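Glucosidase 2 subunit beta (PDB 4XQM) supplies, through the mannose-binding MRH lectin domain described here, the N-glycan recognition of glucosidase II and retains the catalytic alpha subunit in the endoplasmic reticulum. Local coordinates at residues Met7-Ile13 with Asn70-Val75; Val20-Val26 with Val43-Glu47; His57-Thr63 with Cys81-Met87. All coordinates share one frame; numbering follows the deposited sequence.

Contact 1. Residues Met7-Ile13 with Asn70-Val75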
loop_
_atom_site.group_PDB
_atom_site.type_symbol
_atom_site.label_atom_id
_atom_site.label_comp_id
_atom_site.label_asym_id
_atom_site.label_seq_id
_atom_site.Cartn_x
_atom_site.Cartn_y
_atom_site.Cartn_z
ATOM N N MET A 7 9.283 5.871 -4.169
ATOM C CA MET A 7 9.653 4.525 -4.590
ATOM C C MET A 7 8.390 3.700 -4.860
ATOM O O MET A 7 7.492 3.619 -4.011
ATOM C CB MET A 7 10.497 3.868 -3.507
ATOM C CG MET A 7 11.015 2.488 -3.844
ATOM S SD MET A 7 12.102 1.894 -2.525
ATOM C CE MET A 7 13.360 3.160 -2.495
ATOM N N GLU A 8 8.318 3.115 -6.053
ATOM C CA GLU A 8 7.113 2.411 -6.512
ATOM C C GLU A 8 7.316 0.900 -6.632
ATOM O O GLU A 8 8.316 0.439 -7.192
ATOM C CB GLU A 8 6.684 2.970 -7.874
ATOM C CG GLU A 8 5.621 2.155 -8.603
ATOM C CD GLU A 8 5.362 2.673 -10.006
ATOM O OE1 GLU A 8 4.972 3.852 -10.144
ATOM O OE2 GLU A 8 5.571 1.901 -10.971
ATOM N N THR A 9 6.350 0.134 -6.125
ATOM C CA THR A 9 6.331 -1.317 -6.317
ATOM C C THR A 9 4.967 -1.699 -6.899
ATOM O O THR A 9 3.934 -1.209 -6.432
ATOM C CB THR A 9 6.534 -2.057 -4.987
ATOM O OG1 THR A 9 7.745 -1.596 -4.364
ATOM C CG2 THR A 9 6.637 -3.562 -5.207
ATOM N N LYS A 10 4.966 -2.553 -7.921
ATOM C CA LYS A 10 3.726 -2.979 -8.564
ATOM C C LYS A 10 3.622 -4.498 -8.574
ATOM O O LYS A 10 4.630 -5.214 -8.684
ATOM C CB LYS A 10 3.655 -2.465 -10.009
ATOM C CG LYS A 10 3.535 -0.953 -10.163
ATOM C CD LYS A 10 3.429 -0.588 -11.652
ATOM C CE LYS A 10 4.394 -1.436 -12.480
ATOM N NZ LYS A 10 4.388 -1.104 -13.934
ATOM N N ARG A 11 2.397 -4.994 -8.462
ATOM C CA ARG A 11 2.140 -6.420 -8.662
ATOM C C ARG A 11 0.711 -6.624 -9.118
ATOM O O ARG A 11 -0.227 -6.002 -8.582
ATOM C CB ARG A 11 2.389 -7.225 -7.379
ATOM C CG ARG A 11 2.170 -8.728 -7.573
ATOM C CD ARG A 11 2.519 -9.529 -6.343
ATOM N NE ARG A 11 2.078 -10.925 -6.481
ATOM C CZ ARG A 11 1.938 -11.773 -5.469
ATOM N NH1 ARG A 11 2.212 -11.376 -4.237
ATOM N NH2 ARG A 11 1.504 -13.015 -5.695
ATOM N N GLU A 12 0.538 -7.501 -10.100
ATOM C CA GLU A 12 -0.806 -7.910 -10.480
ATOM C C GLU A 12 -1.291 -9.027 -9.566
ATOM O O GLU A 12 -0.637 -10.061 -9.439
ATOM C CB GLU A 12 -0.872 -8.353 -11.940
ATOM C CG GLU A 12 -2.289 -8.726 -12.373
ATOM C CD GLU A 12 -2.592 -10.216 -12.203
ATOM O OE1 GLU A 12 -1.819 -11.038 -12.744
ATOM O OE2 GLU A 12 -3.596 -10.565 -11.526
ATOM N N ILE A 13 -2.430 -8.786 -8.916
ATOM C CA ILE A 13 -3.091 -9.779 -8.079
ATOM C C ILE A 13 -4.586 -9.827 -8.418
ATOM O O ILE A 13 -5.275 -8.807 -8.346
ATOM C CB ILE A 13 -2.926 -9.446 -6.575
ATOM C CG1 ILE A 13 -1.441 -9.489 -6.184
ATOM C CG2 ILE A 13 -3.745 -10.409 -5.709
ATOM C CD1 ILE A 13 -1.158 -8.892 -4.782
ATOM N N ASN A 70 12.252 -4.838 -3.668
ATOM C CA ASN A 70 10.859 -4.403 -3.498
ATOM C C ASN A 70 9.870 -5.454 -4.000
ATOM O O ASN A 70 9.976 -5.924 -5.136
ATOM C CB ASN A 70 10.602 -3.103 -4.261
ATOM C CG ASN A 70 11.312 -1.922 -3.662
ATOM O OD1 ASN A 70 11.645 -1.913 -2.472
ATOM N ND2 ASN A 70 11.528 -0.894 -4.477
ATOM N N GLU A 71 8.906 -5.805 -3.156
ATOM C CA GLU A 71 7.941 -6.849 -3.478
ATOM C C GLU A 71 6.635 -6.626 -2.714
ATOM O O GLU A 71 6.654 -6.325 -1.518
ATOM C CB GLU A 71 8.534 -8.213 -3.101
ATOM C CG GLU A 71 7.542 -9.370 -3.124
ATOM C CD GLU A 71 8.140 -10.672 -2.586
ATOM O OE1 GLU A 71 7.435 -11.707 -2.628
ATOM O OE2 GLU A 71 9.304 -10.660 -2.119
ATOM N N ILE A 72 5.504 -6.748 -3.413
ATOM C CA ILE A 72 4.219 -6.834 -2.730
ATOM C C ILE A 72 3.989 -8.317 -2.448
ATOM O O ILE A 72 3.825 -9.114 -3.373
ATOM C CB ILE A 72 3.077 -6.236 -3.581
ATOM C CG1 ILE A 72 3.243 -4.712 -3.692
ATOM C CG2 ILE A 72 1.702 -6.577 -2.996
ATOM C CD1 ILE A 72 2.258 -4.057 -4.678
ATOM N N VAL A 73 4.036 -8.679 -1.168
ATOM C CA VAL A 73 3.950 -10.077 -0.734
ATOM C C VAL A 73 2.510 -10.558 -0.792
ATOM O O VAL A 73 2.243 -11.646 -1.292
ATOM C CB VAL A 73 4.532 -10.250 0.689
ATOM C CG1 VAL A 73 4.274 -11.656 1.223
ATOM C CG2 VAL A 73 6.030 -9.968 0.654
ATOM N N SER A 74 1.581 -9.739 -0.294
ATOM C CA SER A 74 0.162 -10.085 -0.321
ATOM C C SER A 74 -0.726 -8.858 -0.199
ATOM O O SER A 74 -0.317 -7.841 0.371
ATOM C CB SER A 74 -0.179 -11.079 0.799
ATOM O OG SER A 74 0.078 -10.524 2.083
ATOM N N VAL A 75 -1.936 -8.969 -0.743
ATOM C CA VAL A 75 -3.000 -8.017 -0.473
ATOM C C VAL A 75 -4.183 -8.775 0.107
ATOM O O VAL A 75 -4.637 -9.757 -0.482
ATOM C CB VAL A 75 -3.445 -7.270 -1.747
ATOM C CG1 VAL A 75 -4.656 -6.391 -1.442
ATOM C CG2 VAL A 75 -2.301 -6.436 -2.319
HETATM O O HOH W 1 10.377 -1.112 -7.142
HETATM O O HOH W 2 5.812 -7.225 -6.298
#
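Strands 8-13 and 71-75 run in roughly the same sense, their N-to-C directions 45° apart, and at 6.3 Å their axes lie too far apart for backbone pairing, so side chains and two waters bridge them. In this MRH domain, a beta-rich fold of the mannose 6-phosphate receptor clan, these are the two outermost strands of the sheet, brought face to face as it curls round. Every second residue, Thr9, Arg11 and Ile13, points toward the opposite strand, and the three meet Asn70, Ile72 and Val75. Ile72 is the buried centre: its CG1 lies 3.9 Å from Thr9 CG2, its CD1 reaches the backbone carbonyl of Thr9, and its CG2 touches CD1 of Ile13. Ile13 CD1 packs more closely on Val75 CG2, at 3.7 Å. At one end, Asn70 ND2 makes a weak bond to Met7 SD, while water 1 ties ND2 to Glu8 O; the amide oxygen is held by Ser89. Thr9 OG1 comes up against the Asn70 methylene, 3.2 Å from Asn70 CB. Water 2 repeats the bridging further along, accepting from Ile72 N and donating weakly to Lys10 O. At the more exposed edge Arg11 lays its extended stem alongside Ile72. With CG anti to the backbone N (chi1 -178°), the guanidinium is carried past Ile72 to the backbone where Val73 and Ser74 form a classic beta bulge opposite Lys86. One nitrogen serves two carbonyls there, both near the guanidinium plane: Arg11 NH1 donates to Ile72 O at 2.9 Å, with an N-H...O angle of 152°, and weakly to Val73 O at 3.0 Å.

Contact 2. Residues Val20-Val26 with Val43-Glu47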
loop_
_atom_site.group_PDB
_atom_site.type_symbol
_atom_site.label_atom_id
_atom_site.label_comp_id
_atom_site.label_asym_id
_atom_site.label_seq_id
_atom_site.Cartn_x
_atom_site.Cartn_y
_atom_site.Cartn_z
ATOM N N VAL A 20 2.056 0.480 -5.029
ATOM C CA VAL A 20 2.364 1.169 -3.783
ATOM C C VAL A 20 3.497 2.141 -4.047
ATOM O O VAL A 20 4.552 1.746 -4.550
ATOM C CB VAL A 20 2.814 0.194 -2.669
ATOM C CG1 VAL A 20 3.248 0.967 -1.419
ATOM C CG2 VAL A 20 1.681 -0.786 -2.331
ATOM N N VAL A 21 3.260 3.412 -3.736
ATOM C CA VAL A 21 4.314 4.415 -3.792
ATOM C C VAL A 21 4.581 4.916 -2.371
ATOM O O VAL A 21 3.713 5.532 -1.739
ATOM C CB VAL A 21 3.939 5.578 -4.708
ATOM C CG1 VAL A 21 5.144 6.488 -4.883
ATOM C CG2 VAL A 21 3.508 5.055 -6.053
ATOM N N PHE A 22 5.779 4.647 -1.859
ATOM C CA PHE A 22 6.078 4.991 -0.462
ATOM C C PHE A 22 5.884 6.487 -0.191
ATOM O O PHE A 22 6.388 7.332 -0.937
ATOM C CB PHE A 22 7.497 4.557 -0.066
ATOM C CG PHE A 22 7.699 3.057 -0.006
ATOM C CD1 PHE A 22 6.653 2.197 0.327
ATOM C CD2 PHE A 22 8.956 2.513 -0.264
ATOM C CE1 PHE A 22 6.865 0.806 0.390
ATOM C CE2 PHE A 22 9.170 1.141 -0.207
ATOM C CZ PHE A 22 8.132 0.287 0.118
ATOM N N TYR A 23 5.119 6.793 0.861
ATOM C CA TYR A 23 4.890 8.163 1.329
ATOM C C TYR A 23 4.108 9.027 0.346
ATOM O O TYR A 23 4.052 10.252 0.492
ATOM C CB TYR A 23 6.212 8.846 1.704
ATOM C CG TYR A 23 6.943 8.181 2.846
ATOM C CD1 TYR A 23 6.255 7.692 3.952
ATOM C CD2 TYR A 23 8.319 8.019 2.812
ATOM C CE1 TYR A 23 6.935 7.079 5.005
ATOM C CE2 TYR A 23 8.997 7.421 3.849
ATOM C CZ TYR A 23 8.313 6.950 4.939
ATOM O OH TYR A 23 9.006 6.342 5.963
ATOM N N GLU A 24 3.483 8.390 -0.637
ATOM C CA GLU A 24 2.624 9.111 -1.565
ATOM C C GLU A 24 1.229 8.480 -1.599
ATOM O O GLU A 24 0.328 8.927 -0.880
ATOM C CB GLU A 24 3.290 9.222 -2.950
ATOM C CG GLU A 24 4.543 10.116 -2.866
ATOM C CD GLU A 24 5.264 10.335 -4.185
ATOM O OE1 GLU A 24 4.805 9.831 -5.239
ATOM O OE2 GLU A 24 6.313 11.033 -4.171
ATOM N N ASN A 25 1.046 7.445 -2.404
ATOM C CA ASN A 25 -0.283 6.847 -2.519
ATOM C C ASN A 25 -0.259 5.373 -2.891
ATOM O O ASN A 25 0.783 4.836 -3.271
ATOM C CB ASN A 25 -1.132 7.634 -3.526
ATOM C CG ASN A 25 -0.318 8.136 -4.692
ATOM O OD1 ASN A 25 0.590 7.454 -5.171
ATOM N ND2 ASN A 25 -0.626 9.346 -5.151
ATOM N N VAL A 26 -1.420 4.730 -2.763
ATOM C CA VAL A 26 -1.601 3.347 -3.191
ATOM C C VAL A 26 -2.768 3.283 -4.158
ATOM O O VAL A 26 -3.804 3.906 -3.908
ATOM C CB VAL A 26 -1.912 2.429 -1.998
ATOM C CG1 VAL A 26 -2.131 1.008 -2.472
ATOM C CG2 VAL A 26 -0.767 2.482 -0.983
ATOM N N VAL A 43 4.739 0.116 9.817
ATOM C CA VAL A 43 3.378 0.156 9.297
ATOM C C VAL A 43 3.006 1.533 8.751
ATOM O O VAL A 43 2.952 2.520 9.496
ATOM C CB VAL A 43 2.389 -0.292 10.382
ATOM C CG1 VAL A 43 0.967 -0.199 9.865
ATOM C CG2 VAL A 43 2.723 -1.712 10.829
ATOM N N LEU A 44 2.740 1.590 7.447
ATOM C CA LEU A 44 2.372 2.843 6.783
ATOM C C LEU A 44 0.866 2.865 6.531
ATOM O O LEU A 44 0.332 1.977 5.842
ATOM C CB LEU A 44 3.110 2.992 5.452
ATOM C CG LEU A 44 4.595 3.377 5.458
ATOM C CD1 LEU A 44 5.497 2.262 5.998
ATOM C CD2 LEU A 44 5.029 3.810 4.053
ATOM N N LYS A 45 0.179 3.874 7.067
ATOM C CA LYS A 45 -1.258 3.991 6.859
ATOM C C LYS A 45 -1.559 4.946 5.720
ATOM O O LYS A 45 -1.121 6.104 5.733
ATOM C CB LYS A 45 -1.967 4.455 8.138
ATOM C CG LYS A 45 -1.871 3.451 9.276
ATOM C CD LYS A 45 -2.662 3.919 10.499
ATOM C CE LYS A 45 -2.636 2.875 11.604
ATOM N NZ LYS A 45 -3.759 3.089 12.558
ATOM N N TYR A 46 -2.323 4.457 4.747
ATOM C CA TYR A 46 -2.799 5.271 3.638
ATOM C C TYR A 46 -4.314 5.424 3.800
ATOM O O TYR A 46 -5.017 4.442 4.046
ATOM C CB TYR A 46 -2.479 4.594 2.295
ATOM C CG TYR A 46 -1.014 4.586 1.915
ATOM C CD1 TYR A 46 -0.120 3.683 2.497
ATOM C CD2 TYR A 46 -0.526 5.469 0.959
ATOM C CE1 TYR A 46 1.230 3.679 2.139
ATOM C CE2 TYR A 46 0.813 5.467 0.592
ATOM C CZ TYR A 46 1.682 4.573 1.182
ATOM O OH TYR A 46 3.009 4.591 0.806
ATOM N N GLU A 47 -4.817 6.652 3.669
ATOM C CA GLU A 47 -6.213 6.948 4.012
ATOM C C GLU A 47 -6.934 7.765 2.936
ATOM O O GLU A 47 -6.302 8.288 2.011
ATOM C CB GLU A 47 -6.265 7.667 5.373
ATOM C CG GLU A 47 -5.647 6.862 6.491
ATOM C CD GLU A 47 -5.666 7.578 7.826
ATOM O OE1 GLU A 47 -6.121 8.744 7.881
ATOM O OE2 GLU A 47 -5.222 6.966 8.824
#
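Tyr46 leaves strand 43-47 with CG anti to its carbonyl carbon (chi1 -71°), and its ring, turned by a chi2 of 78°, reaches across to the bend at Val21-Asn25. Val26 answers from the facing strand: with CG1 anti to the backbone N, its other methyl is directed at the ring. Val26 CG2 stands over the ring centre, 3.5 Å from the Tyr46 centroid and only 8° off the normal, a CH-pi contact in which the two side chains meet almost perpendicularly. Backbone atoms approach the ring elsewhere, Glu24 C lying in its plane at the CE2 edge and Asn25 CA coming close to the same carbon. The bend is a type II beta turn from Val21 to Glu24, which runs into a classic bulge in which Glu24 and Asn25 both oppose Val21; it links two antiparallel strands of the MRH domain's sheet, and Tyr46 plugs it from across the interior. The phenol donates to the turn's own acceptor, Tyr46 OH to Val21 O at 2.8 Å, arriving above the carbonyl plane. Glu24 N, the closing donor of the turn, reaches Val21 O from the opposite face at 3.1 Å. Two donors thus grip one carbonyl oxygen, one closing the turn and the other tying it to strand 43-47. Around the hydroxyl the packing is close: Phe22 CA lies 3.3 Å from Tyr46 OH, and the Phe22 ring presents its edge to the same oxygen. Two residues earlier in the strand, Leu44 CD2 is the methyl that touches the turn, 3.9 Å from Tyr23 CE1, the two side chains crossing at about a right angle. The Tyr23 ring also meets Phe36 edge to face, and its hydroxyl bonds to Gln39.

Contact 3. Residues His57-Thr63 with Cys81-Met87. With MAN (alpha-D-mannopyranose), chain B.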
loop_
_atom_site.group_PDB
_atom_site.type_symbol
_atom_site.label_atom_id
_atom_site.label_comp_id
_atom_site.label_asym_id
_atom_site.label_seq_id
_atom_site.Cartn_x
_atom_site.Cartn_y
_atom_site.Cartn_z
ATOM N N HIS A 57 -15.003 4.670 2.345
ATOM C CA HIS A 57 -13.950 5.174 1.470
ATOM C C HIS A 57 -12.693 4.336 1.716
ATOM O O HIS A 57 -12.399 3.960 2.855
ATOM C CB HIS A 57 -13.684 6.664 1.717
ATOM C CG HIS A 57 -14.666 7.568 1.030
ATOM N ND1 HIS A 57 -16.020 7.501 1.256
ATOM C CD2 HIS A 57 -14.487 8.548 0.114
ATOM C CE1 HIS A 57 -16.642 8.410 0.521
ATOM N NE2 HIS A 57 -15.717 9.058 -0.190
ATOM N N ARG A 58 -11.965 4.031 0.645
ATOM C CA ARG A 58 -10.899 3.037 0.731
ATOM C C ARG A 58 -9.732 3.497 1.604
ATOM O O ARG A 58 -9.491 4.694 1.783
ATOM C CB ARG A 58 -10.425 2.622 -0.672
ATOM C CG ARG A 58 -11.480 1.830 -1.470
ATOM C CD ARG A 58 -11.018 1.599 -2.907
ATOM N NE ARG A 58 -11.963 0.803 -3.703
ATOM C CZ ARG A 58 -13.072 1.315 -4.220
ATOM N NH1 ARG A 58 -13.354 2.585 -3.992
ATOM N NH2 ARG A 58 -13.901 0.574 -4.945
ATOM N N SER A 59 -9.039 2.525 2.196
ATOM C CA SER A 59 -7.823 2.808 2.943
ATOM C C SER A 59 -6.960 1.563 2.863
ATOM O O SER A 59 -7.455 0.472 2.545
ATOM C CB SER A 59 -8.147 3.182 4.398
ATOM O OG SER A 59 -8.798 2.105 5.059
ATOM N N ALA A 60 -5.668 1.723 3.121
ATOM C CA ALA A 60 -4.742 0.605 3.023
ATOM C C ALA A 60 -3.721 0.710 4.133
ATOM O O ALA A 60 -3.157 1.778 4.375
ATOM C CB ALA A 60 -4.056 0.611 1.668
ATOM N N ILE A 61 -3.474 -0.414 4.799
ATOM C CA ILE A 61 -2.449 -0.473 5.828
ATOM C C ILE A 61 -1.312 -1.296 5.255
ATOM O O ILE A 61 -1.477 -2.492 4.969
ATOM C CB ILE A 61 -2.981 -1.124 7.110
ATOM C CG1 ILE A 61 -4.156 -0.303 7.636
ATOM C CG2 ILE A 61 -1.885 -1.214 8.157
ATOM C CD1 ILE A 61 -4.761 -0.842 8.910
ATOM N N VAL A 62 -0.165 -0.657 5.058
ATOM C CA VAL A 62 0.941 -1.292 4.346
ATOM C C VAL A 62 2.080 -1.586 5.305
ATOM O O VAL A 62 2.708 -0.658 5.829
ATOM C CB VAL A 62 1.459 -0.395 3.185
ATOM C CG1 VAL A 62 2.570 -1.097 2.406
ATOM C CG2 VAL A 62 0.312 0.012 2.250
ATOM N N THR A 63 2.349 -2.872 5.526
ATOM C CA THR A 63 3.444 -3.283 6.397
ATOM C C THR A 63 4.679 -3.588 5.553
ATOM O O THR A 63 4.647 -4.469 4.692
ATOM C CB THR A 63 3.065 -4.506 7.259
ATOM O OG1 THR A 63 1.923 -4.191 8.073
ATOM C CG2 THR A 63 4.230 -4.904 8.171
ATOM N N CYS A 81 -13.239 -2.934 1.135
ATOM C CA CYS A 81 -12.534 -1.676 0.884
ATOM C C CYS A 81 -11.564 -1.248 1.978
ATOM O O CYS A 81 -11.188 -0.074 2.077
ATOM C CB CYS A 81 -13.518 -0.569 0.479
ATOM S SG CYS A 81 -14.146 -0.875 -1.183
ATOM N N GLU A 82 -11.135 -2.226 2.773
ATOM C CA GLU A 82 -10.044 -2.043 3.718
ATOM C C GLU A 82 -8.956 -3.031 3.293
ATOM O O GLU A 82 -9.160 -4.245 3.351
ATOM C CB GLU A 82 -10.522 -2.329 5.152
ATOM C CG GLU A 82 -11.733 -1.502 5.611
ATOM C CD GLU A 82 -12.252 -1.907 6.993
ATOM O OE1 GLU A 82 -11.455 -2.418 7.814
ATOM O OE2 GLU A 82 -13.462 -1.716 7.260
ATOM N N TYR A 83 -7.810 -2.521 2.846
ATOM C CA TYR A 83 -6.792 -3.374 2.261
ATOM C C TYR A 83 -5.597 -3.520 3.199
ATOM O O TYR A 83 -5.085 -2.527 3.718
ATOM C CB TYR A 83 -6.337 -2.793 0.923
ATOM C CG TYR A 83 -7.490 -2.570 -0.035
ATOM C CD1 TYR A 83 -8.267 -1.413 0.037
ATOM C CD2 TYR A 83 -7.819 -3.527 -0.984
ATOM C CE1 TYR A 83 -9.338 -1.214 -0.829
ATOM C CE2 TYR A 83 -8.887 -3.344 -1.857
ATOM C CZ TYR A 83 -9.641 -2.182 -1.771
ATOM O OH TYR A 83 -10.705 -1.984 -2.631
ATOM N N LEU A 84 -5.167 -4.755 3.433
ATOM C CA LEU A 84 -3.954 -4.983 4.212
ATOM C C LEU A 84 -2.889 -5.468 3.240
ATOM O O LEU A 84 -3.049 -6.511 2.602
ATOM C CB LEU A 84 -4.196 -6.030 5.308
ATOM C CG LEU A 84 -5.330 -5.711 6.280
ATOM C CD1 LEU A 84 -5.397 -6.783 7.364
ATOM C CD2 LEU A 84 -5.122 -4.346 6.891
ATOM N N ILE A 85 -1.815 -4.701 3.100
ATOM C CA ILE A 85 -0.788 -5.023 2.114
ATOM C C ILE A 85 0.524 -5.286 2.818
ATOM O O ILE A 85 1.017 -4.427 3.564
ATOM C CB ILE A 85 -0.602 -3.870 1.109
ATOM C CG1 ILE A 85 -1.947 -3.497 0.478
ATOM C CG2 ILE A 85 0.394 -4.269 0.023
ATOM C CD1 ILE A 85 -1.878 -2.350 -0.522
ATOM N N LYS A 86 1.081 -6.473 2.595
ATOM C CA LYS A 86 2.392 -6.819 3.142
ATOM C C LYS A 86 3.462 -6.691 2.057
ATOM O O LYS A 86 3.250 -7.116 0.914
ATOM C CB LYS A 86 2.372 -8.239 3.715
ATOM C CG LYS A 86 3.658 -8.630 4.446
ATOM C CD LYS A 86 3.466 -9.932 5.221
ATOM C CE LYS A 86 4.807 -10.488 5.682
ATOM N NZ LYS A 86 4.685 -11.878 6.224
ATOM N N MET A 87 4.600 -6.094 2.413
ATOM C CA MET A 87 5.683 -5.873 1.461
ATOM C C MET A 87 7.049 -6.206 2.033
ATOM O O MET A 87 7.234 -6.207 3.240
ATOM C CB MET A 87 5.722 -4.399 1.032
ATOM C CG MET A 87 4.458 -3.882 0.398
ATOM S SD MET A 87 4.695 -2.206 -0.229
ATOM C CE MET A 87 5.984 -2.460 -1.450
HETATM C C1 MAN B . -13.567 -3.072 -6.521
HETATM C C2 MAN B . -12.334 -3.166 -5.838
HETATM C C3 MAN B . -12.589 -4.108 -4.652
HETATM C C4 MAN B . -13.832 -3.636 -3.841
HETATM C C5 MAN B . -15.049 -3.551 -4.777
HETATM C C6 MAN B . -16.263 -2.932 -4.125
HETATM O O1 MAN B . -13.692 -4.439 -6.775
HETATM O O2 MAN B . -11.997 -1.910 -5.373
HETATM O O3 MAN B . -11.442 -4.219 -3.853
HETATM O O4 MAN B . -14.129 -4.554 -2.827
HETATM O O5 MAN B . -14.692 -2.682 -5.841
HETATM O O6 MAN B . -17.387 -3.196 -4.973
HETATM O O HOH W 3 -11.436 1.783 4.369
#
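Arg58 and Tyr83 converge on O2 and O3 of the bound mannose. Both Arg58 NE and NH2 donate to O2 at 3.2 Å, NH2 adds a weak bond to the ring oxygen O5, and Tyr83 OH donates to O3 at 2.7 Å. The two protein groups also hold each other: Arg58 NE gives a bond to Tyr83 OH at 3.2 Å, with guanidinium and phenol planes only 16° apart and the Arg58 CG methylene in plane at the ring edge. Cys81 SG, joined to Cys52 in a disulfide, lies over one guanidinium face, and Ser51 O takes the bond from NH1. Glu77, Gln28 and Tyr16 complete the sugar's hydrogen bonds.

Behind this first shell, strands 59-63 and 82-87 pair in parallel, their bonds alternating from Tyr83 N to Ser59 O through to Met87 N to Thr63 O at 2.8 Å. Ala60, Val62, Tyr83 and Ile85 share one sheet face, where Val62 CG1 reaches Met87 SD at 3.6 Å; Ile61 and Leu84 lie side by side on the other. Where Ser59 N bonds only weakly to Cys81 O, water 3 links His57 O, Ser59 OG and Cys81 O. The paired strands probably help space Arg58 and Tyr83, and the two N-H bonds converging on O2, mannose's axial hydroxyl, are consistent with selection for that sugar.

Overall arrangement
All three contacts belong to one mixed sheet of this helix-free MRH domain, with contacts 2 and 3 centred about 9 Å apart and contact 1 about 12 Å from either. Along the chain, contact 2 closes before contact 3 opens, the segments of contacts 1 and 3 alternate, and contact 1 encloses contact 2. Strand 43-48 pairs with 59-66 and strand 82-89 with 71-77, joining contact 3 to its neighbours, while 8-13 and 16-21 join contacts 1 and 2. Contact 1 brings the outermost strands together and contact 2 fills the interior, joining other parts of the same sheet; contact 3 alone of the three carries mannose-binding residues, at one end.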